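Local coordinates for protein IAA acetyltransferase (Bacillus cereus ATCC 14579, PDB 1Y9K) that probably transfers an acetyl group from acetyl-CoA to an amine, as a member of the GNAT family of N-acetyltransferases, at residues M3-E8 / K76-K81; L55-R58 / M62-M65; A111-C116 / I147-E152. One frame throughout, in Å; residues are numbered along the deposited sequence.

Contact 1. Residues M3-E8 / K76-K81; sequences MSVVIE and KGIGKK
Val-5 and Ile-7 make a small apolar contact with Ile-78 and Lys-81, where the N-terminal residues running into strand 6-10 of the GNAT fold meet the first turn of helix 78-92, which packs against the sheet. No hydrogen bond crosses; the contact rests on van der Waals packing. Val-5 sends one methyl, CG2, to CG1 of Ile-78 at 4.1 Å, and the two side chains meet almost at right angles. The other touch is further along the first turn of the helix: CG1 of Ile-7 beside the backbone N (chi1 -52°) and an extended chi2 of 174° place its CD1 3.8 Å from the carbonyl O of Lys-81. Ile-7 also rests on Leu-82 and His-85 of the same helix. A partly exposed position suits Lys-81, whose aliphatic part can lie by Ile-7 while the chain carries a charged end. The sequence around Gly-77 and Gly-79 fits the family's Gln/Arg-x-x-Gly-x-Gly/Ala signature, whose backbone in relatives grips the pyrophosphate of acetyl-CoA. Gly-77, the N-cap, has a positive phi of 105° that suits a residue without a side chain, and its O accepts the first-turn bond from Lys-81 N at 3.1 Å.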
# COMPACT_ATOMS: atom_id res chain seq x y z
N MSE A 3 -8.37 -16.29 -13.75
CA MSE A 3 -7.60 -15.33 -14.61
C MSE A 3 -7.92 -13.87 -14.30
O MSE A 3 -7.02 -13.04 -14.15
CB MSE A 3 -7.83 -15.62 -16.10
CG MSE A 3 -9.29 -15.51 -16.56
SE MSE A 3 -9.53 -14.65 -18.15
CE MSE A 3 -8.85 -13.02 -17.81
N SER A 4 -9.22 -13.55 -14.20
CA SER A 4 -9.66 -12.16 -14.09
C SER A 4 -9.71 -11.68 -12.65
O SER A 4 -10.40 -12.27 -11.81
CB SER A 4 -11.02 -11.96 -14.77
OG SER A 4 -12.01 -12.80 -14.19
N VAL A 5 -8.98 -10.61 -12.37
CA VAL A 5 -8.94 -10.02 -11.04
C VAL A 5 -10.06 -8.99 -10.90
O VAL A 5 -10.18 -8.08 -11.72
CB VAL A 5 -7.55 -9.40 -10.72
CG1 VAL A 5 -7.54 -8.73 -9.36
CG2 VAL A 5 -6.46 -10.46 -10.78
N VAL A 6 -10.89 -9.14 -9.87
CA VAL A 6 -11.99 -8.21 -9.61
C VAL A 6 -11.74 -7.44 -8.31
O VAL A 6 -11.53 -8.04 -7.26
CB VAL A 6 -13.37 -8.94 -9.57
CG1 VAL A 6 -14.51 -7.94 -9.63
CG2 VAL A 6 -13.50 -9.92 -10.73
N ILE A 7 -11.78 -6.11 -8.40
CA ILE A 7 -11.48 -5.23 -7.26
C ILE A 7 -12.73 -4.51 -6.78
O ILE A 7 -13.47 -3.93 -7.58
CB ILE A 7 -10.36 -4.19 -7.58
CG1 ILE A 7 -9.12 -4.87 -8.15
CG2 ILE A 7 -10.02 -3.36 -6.34
CD1 ILE A 7 -8.02 -3.91 -8.64
N GLU A 8 -12.96 -4.52 -5.48
CA GLU A 8 -14.16 -3.91 -4.90
C GLU A 8 -13.90 -3.37 -3.48
O GLU A 8 -12.97 -3.79 -2.81
CB GLU A 8 -15.35 -4.91 -4.92
CG GLU A 8 -14.98 -6.38 -4.61
CD GLU A 8 -16.08 -7.40 -4.98
OE1 GLU A 8 -16.41 -7.57 -6.18
OE2 GLU A 8 -16.60 -8.07 -4.05
N LYS A 76 2.71 -10.95 -10.89
CA LYS A 76 1.80 -11.42 -11.94
C LYS A 76 0.95 -10.28 -12.51
O LYS A 76 0.13 -10.49 -13.41
CB LYS A 76 0.92 -12.57 -11.44
CG LYS A 76 1.66 -13.89 -11.36
CD LYS A 76 0.84 -14.98 -10.68
CE LYS A 76 1.72 -16.14 -10.24
NZ LYS A 76 2.07 -17.08 -11.35
N GLY A 77 1.17 -9.07 -11.99
CA GLY A 77 0.54 -7.86 -12.50
C GLY A 77 -0.58 -7.36 -11.61
O GLY A 77 -1.27 -6.41 -11.96
N ILE A 78 -0.76 -8.01 -10.46
CA ILE A 78 -1.85 -7.69 -9.54
C ILE A 78 -1.56 -6.41 -8.74
O ILE A 78 -2.48 -5.62 -8.48
CB ILE A 78 -2.20 -8.91 -8.62
CG1 ILE A 78 -2.56 -10.13 -9.48
CG2 ILE A 78 -3.36 -8.59 -7.68
CD1 ILE A 78 -2.46 -11.46 -8.77
N GLY A 79 -0.29 -6.18 -8.40
CA GLY A 79 0.15 -4.93 -7.77
C GLY A 79 -0.14 -3.76 -8.69
O GLY A 79 -0.81 -2.80 -8.29
N LYS A 80 0.38 -3.84 -9.91
CA LYS A 80 0.01 -2.96 -11.03
C LYS A 80 -1.47 -2.60 -11.03
O LYS A 80 -1.83 -1.42 -11.04
CB LYS A 80 0.35 -3.65 -12.35
CG LYS A 80 1.60 -3.17 -13.05
CD LYS A 80 1.26 -2.49 -14.38
CE LYS A 80 0.75 -1.05 -14.19
NZ LYS A 80 0.12 -0.51 -15.44
N LYS A 81 -2.33 -3.63 -11.02
CA LYS A 81 -3.79 -3.46 -11.07
C LYS A 81 -4.38 -2.73 -9.86
O LYS A 81 -5.21 -1.85 -10.04
CB LYS A 81 -4.47 -4.82 -11.25
CG LYS A 81 -4.56 -5.26 -12.71
CD LYS A 81 -4.57 -6.77 -12.86
CE LYS A 81 -4.69 -7.17 -14.33
NZ LYS A 81 -3.86 -8.37 -14.65

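Contact 2. Residues L55-R58 / M62-M65; sequences LETR and MEIM
The carbonyl O of Leu-55 is approached by two groups of the facing strand: Glu-63 N gives it a hydrogen bond of 2.8 Å, lying in the carbonyl plane, and the CA of Met-62 adds a CA-H...O contact at 3.1 Å. The return bond, Leu-55 N to Glu-63 O at 2.9 Å, completes a hydrogen-bonded antiparallel pair near the turn of the hairpin formed by strands 48-56 and 61-69. Leu-55 lies on the same face as Glu-63, and its CB meets CG of Met-65 at 3.5 Å. The chain of Met-65, a selenomethionine, is bent at chi2 and chi3, which brings SE near Leu-55 CD2. On the other face, Met-62 lays CG against Glu-56 and touches Ala-90 of helix 78-92, a place for a long, flexible apolar chain. Thr-57 divides its labour: its CG2 meets Glu-63 CB at 4.1 Å, while OG1 donates to a water that in turn donates to Glu-63 OE1. Glu-63 OE2 forms a salt bridge with Arg-148. With water on one oxygen and a guanidinium on the other, the buried carboxylate is probably stabilised in its charged form, tying the hairpin end to a more distant strand.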
# COMPACT_ATOMS: atom_id res chain seq x y z
N LEU A 55 -5.97 6.41 2.73
CA LEU A 55 -6.28 7.32 3.83
C LEU A 55 -6.16 8.76 3.34
O LEU A 55 -5.20 9.11 2.66
CB LEU A 55 -5.35 7.07 5.01
CG LEU A 55 -5.56 7.86 6.31
CD1 LEU A 55 -6.86 7.47 6.98
CD2 LEU A 55 -4.38 7.68 7.26
N GLU A 56 -7.14 9.59 3.68
CA GLU A 56 -7.10 11.02 3.38
C GLU A 56 -6.30 11.75 4.46
O GLU A 56 -6.64 11.68 5.65
CB GLU A 56 -8.51 11.61 3.24
CG GLU A 56 -8.54 12.92 2.46
CD GLU A 56 -9.92 13.54 2.37
OE1 GLU A 56 -10.92 12.91 2.77
OE2 GLU A 56 -10.01 14.68 1.89
N THR A 57 -5.25 12.44 4.03
CA THR A 57 -4.25 12.94 4.96
C THR A 57 -4.21 14.48 5.01
O THR A 57 -5.02 15.10 5.72
CB THR A 57 -2.85 12.34 4.64
OG1 THR A 57 -2.50 12.65 3.29
CG2 THR A 57 -2.88 10.81 4.81
N ARG A 58 -3.28 15.08 4.27
CA ARG A 58 -3.23 16.52 4.06
C ARG A 58 -4.33 16.91 3.08
O ARG A 58 -4.93 16.02 2.46
CB ARG A 58 -1.86 16.93 3.52
CG ARG A 58 -0.77 17.00 4.56
CD ARG A 58 0.39 17.88 4.08
NE ARG A 58 1.67 17.29 4.45
CZ ARG A 58 2.79 17.39 3.74
NH1 ARG A 58 2.81 18.08 2.61
NH2 ARG A 58 3.89 16.79 4.16
N MSE A 62 -4.58 11.82 -0.68
CA MSE A 62 -4.69 10.47 -0.12
C MSE A 62 -3.33 9.76 -0.13
O MSE A 62 -2.44 10.07 -0.94
CB MSE A 62 -5.77 9.64 -0.84
CG MSE A 62 -7.22 10.10 -0.51
SE MSE A 62 -8.63 9.10 -1.09
CE MSE A 62 -8.31 8.85 -2.78
N GLU A 63 -3.17 8.83 0.81
CA GLU A 63 -2.02 7.97 0.85
C GLU A 63 -2.42 6.51 0.86
O GLU A 63 -3.34 6.13 1.59
CB GLU A 63 -1.18 8.26 2.08
CG GLU A 63 0.13 7.47 2.09
CD GLU A 63 1.09 7.91 3.17
OE1 GLU A 63 0.93 9.02 3.72
OE2 GLU A 63 2.02 7.12 3.46
N ILE A 64 -1.73 5.70 0.06
CA ILE A 64 -1.82 4.24 0.15
C ILE A 64 -1.07 3.76 1.39
O ILE A 64 0.17 3.69 1.39
CB ILE A 64 -1.30 3.55 -1.12
CG1 ILE A 64 -2.06 4.08 -2.35
CG2 ILE A 64 -1.50 2.05 -0.99
CD1 ILE A 64 -1.39 3.81 -3.69
N MSE A 65 -1.82 3.46 2.45
CA MSE A 65 -1.23 3.13 3.76
C MSE A 65 -0.76 1.70 3.83
O MSE A 65 0.08 1.34 4.67
CB MSE A 65 -2.24 3.38 4.89
CG MSE A 65 -2.64 4.85 5.08
SE MSE A 65 -1.26 6.00 5.26
CE MSE A 65 -0.44 5.36 6.71
O HOH W 1 0.12 11.69 3.30

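Contact 3. Residues A111-C116 / I147-E152; sequences ALYQKC and IRLAME
Helix 107-115 passes over strand 141-152 without a backbone bond between them, the CA atoms of Tyr-113 and Leu-149 lying 8.0 Å apart and those of Cys-116 and Met-151 9.2 Å. This is helix-on-sheet packing in the second half of the GNAT fold, where the helix that follows strand 97-103 lies against the sheet. Leu-149 carries most of the packing, touching two helix residues. Its CD2 methyl comes within 3.8 Å of Tyr-113 CB and also meets CG of Gln-114, so one methyl bridges two successive helix positions. The second methyl, Leu-149 CD1, approaches the phenol ring obliquely, 4.1 Å from Tyr-113 CD2. A forked leucine suits this spot because its two branches can serve the stem and the ring of Tyr-113 together. Chi1 of the tyrosine, -62°, puts the ring beside the backbone N; Tyr-113 also touches Val-100 and Thr-102 of strand 97-103. Gln-114 contributes the hydrocarbon part of its chain, as fits an exposed residue whose amide is not needed for the packing. Phe-118, in the loop after the helix, touches Tyr-113, Leu-149 and Met-151 and so backs residues of both segments. Leu-149 and Met-151 both point to the helix. Cys-116 stands where the helix ends; its backbone N still bonds to Leu-112 O at 3.0 Å, and its side chain packs on Lys-80 and Leu-83 of helix 78-92. Met-151, a selenomethionine with an almost fully extended chain, has the length to span the wider gap here, and its terminal CE stops 3.3 Å from the carbonyl O of Cys-116.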
# COMPACT_ATOMS: atom_id res chain seq x y z
N ALA A 111 10.65 0.27 -7.87
CA ALA A 111 10.53 0.22 -9.33
C ALA A 111 9.07 0.26 -9.80
O ALA A 111 8.74 1.02 -10.71
CB ALA A 111 11.25 -1.01 -9.90
N LEU A 112 8.23 -0.57 -9.17
CA LEU A 112 6.80 -0.63 -9.50
C LEU A 112 6.10 0.73 -9.38
O LEU A 112 5.47 1.20 -10.32
CB LEU A 112 6.08 -1.67 -8.63
CG LEU A 112 4.57 -1.87 -8.88
CD1 LEU A 112 4.31 -2.49 -10.25
CD2 LEU A 112 3.90 -2.69 -7.77
N TYR A 113 6.22 1.36 -8.21
CA TYR A 113 5.61 2.67 -7.96
C TYR A 113 6.02 3.71 -8.99
O TYR A 113 5.17 4.44 -9.51
CB TYR A 113 5.91 3.16 -6.54
CG TYR A 113 5.37 2.27 -5.44
CD1 TYR A 113 4.25 1.46 -5.65
CD2 TYR A 113 5.95 2.26 -4.18
CE1 TYR A 113 3.75 0.62 -4.63
CE2 TYR A 113 5.45 1.45 -3.15
CZ TYR A 113 4.35 0.63 -3.39
OH TYR A 113 3.87 -0.17 -2.40
N GLN A 114 7.32 3.76 -9.30
CA GLN A 114 7.83 4.74 -10.25
C GLN A 114 7.36 4.47 -11.69
O GLN A 114 7.04 5.41 -12.43
CB GLN A 114 9.36 4.79 -10.19
CG GLN A 114 9.92 5.28 -8.88
CD GLN A 114 11.42 5.40 -8.92
OE1 GLN A 114 12.14 4.45 -8.59
NE2 GLN A 114 11.91 6.54 -9.37
N LYS A 115 7.31 3.19 -12.07
CA LYS A 115 6.75 2.77 -13.36
C LYS A 115 5.30 3.23 -13.48
O LYS A 115 4.84 3.55 -14.56
CB LYS A 115 6.82 1.25 -13.53
CG LYS A 115 8.20 0.71 -13.85
CD LYS A 115 8.16 -0.79 -14.16
CE LYS A 115 9.58 -1.39 -14.18
NZ LYS A 115 9.65 -2.67 -14.97
N CYS A 116 4.61 3.24 -12.35
CA CYS A 116 3.21 3.65 -12.29
C CYS A 116 3.00 5.17 -12.09
O CYS A 116 1.87 5.61 -11.96
CB CYS A 116 2.46 2.83 -11.22
SG CYS A 116 2.38 1.02 -11.57
N ILE A 147 10.88 5.38 2.42
CA ILE A 147 11.00 6.22 1.24
C ILE A 147 9.59 6.70 0.86
O ILE A 147 8.65 5.90 0.75
CB ILE A 147 11.67 5.47 0.04
CG1 ILE A 147 13.01 4.83 0.44
CG2 ILE A 147 11.82 6.38 -1.18
CD1 ILE A 147 13.99 5.72 1.18
N ARG A 148 9.45 8.01 0.68
CA ARG A 148 8.16 8.65 0.44
C ARG A 148 8.06 9.00 -1.03
O ARG A 148 8.99 9.59 -1.61
CB ARG A 148 8.01 9.92 1.30
CG ARG A 148 8.24 9.74 2.80
CD ARG A 148 7.07 9.05 3.46
NE ARG A 148 5.87 9.89 3.43
CZ ARG A 148 4.62 9.45 3.56
NH1 ARG A 148 4.39 8.14 3.73
NH2 ARG A 148 3.59 10.31 3.52
N LEU A 149 6.94 8.63 -1.64
CA LEU A 149 6.70 8.89 -3.05
C LEU A 149 5.35 9.56 -3.23
O LEU A 149 4.44 9.40 -2.41
CB LEU A 149 6.77 7.59 -3.89
CG LEU A 149 8.00 6.67 -3.94
CD1 LEU A 149 7.98 5.61 -2.83
CD2 LEU A 149 8.07 6.00 -5.30
N ALA A 150 5.22 10.33 -4.31
CA ALA A 150 4.00 11.08 -4.55
C ALA A 150 3.69 11.19 -6.03
O ALA A 150 4.57 11.11 -6.89
CB ALA A 150 4.07 12.45 -3.92
N MSE A 151 2.42 11.40 -6.30
CA MSE A 151 1.90 11.48 -7.64
C MSE A 151 0.87 12.62 -7.67
O MSE A 151 -0.02 12.70 -6.81
CB MSE A 151 1.22 10.15 -7.96
CG MSE A 151 0.99 9.90 -9.41
SE MSE A 151 -0.13 8.51 -9.64
CE MSE A 151 0.05 8.30 -11.40
N GLU A 152 1.00 13.50 -8.66
CA GLU A 152 -0.05 14.50 -8.89
C GLU A 152 -1.13 13.89 -9.76
O GLU A 152 -0.84 13.29 -10.80
CB GLU A 152 0.53 15.80 -9.46
CG GLU A 152 0.65 16.89 -8.38
CD GLU A 152 1.97 17.67 -8.42
OE1 GLU A 152 2.50 17.96 -9.52
OE2 GLU A 152 2.47 18.02 -7.32

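Overall arrangement
All three contacts reach one mixed sheet. Along the chain, contact 2 falls between the two segments of contact 1, and contact 3 opens only after contact 1 has closed. Contacts 1 and 2 have centres about 21 Å apart and do not touch, but strand 61-69 of contact 2 leads on to helix 78-92 of contact 1. Contact 3 touches both others. Leu-112 of its helix packs on Gly-79 and Lys-80 of contact 1, centres about 18 Å apart, and its Arg-148 meets Glu-63 of contact 2, centres about 14 Å apart. The first strand, the central hairpin and the C-terminal strand are thus tied into one GNAT domain.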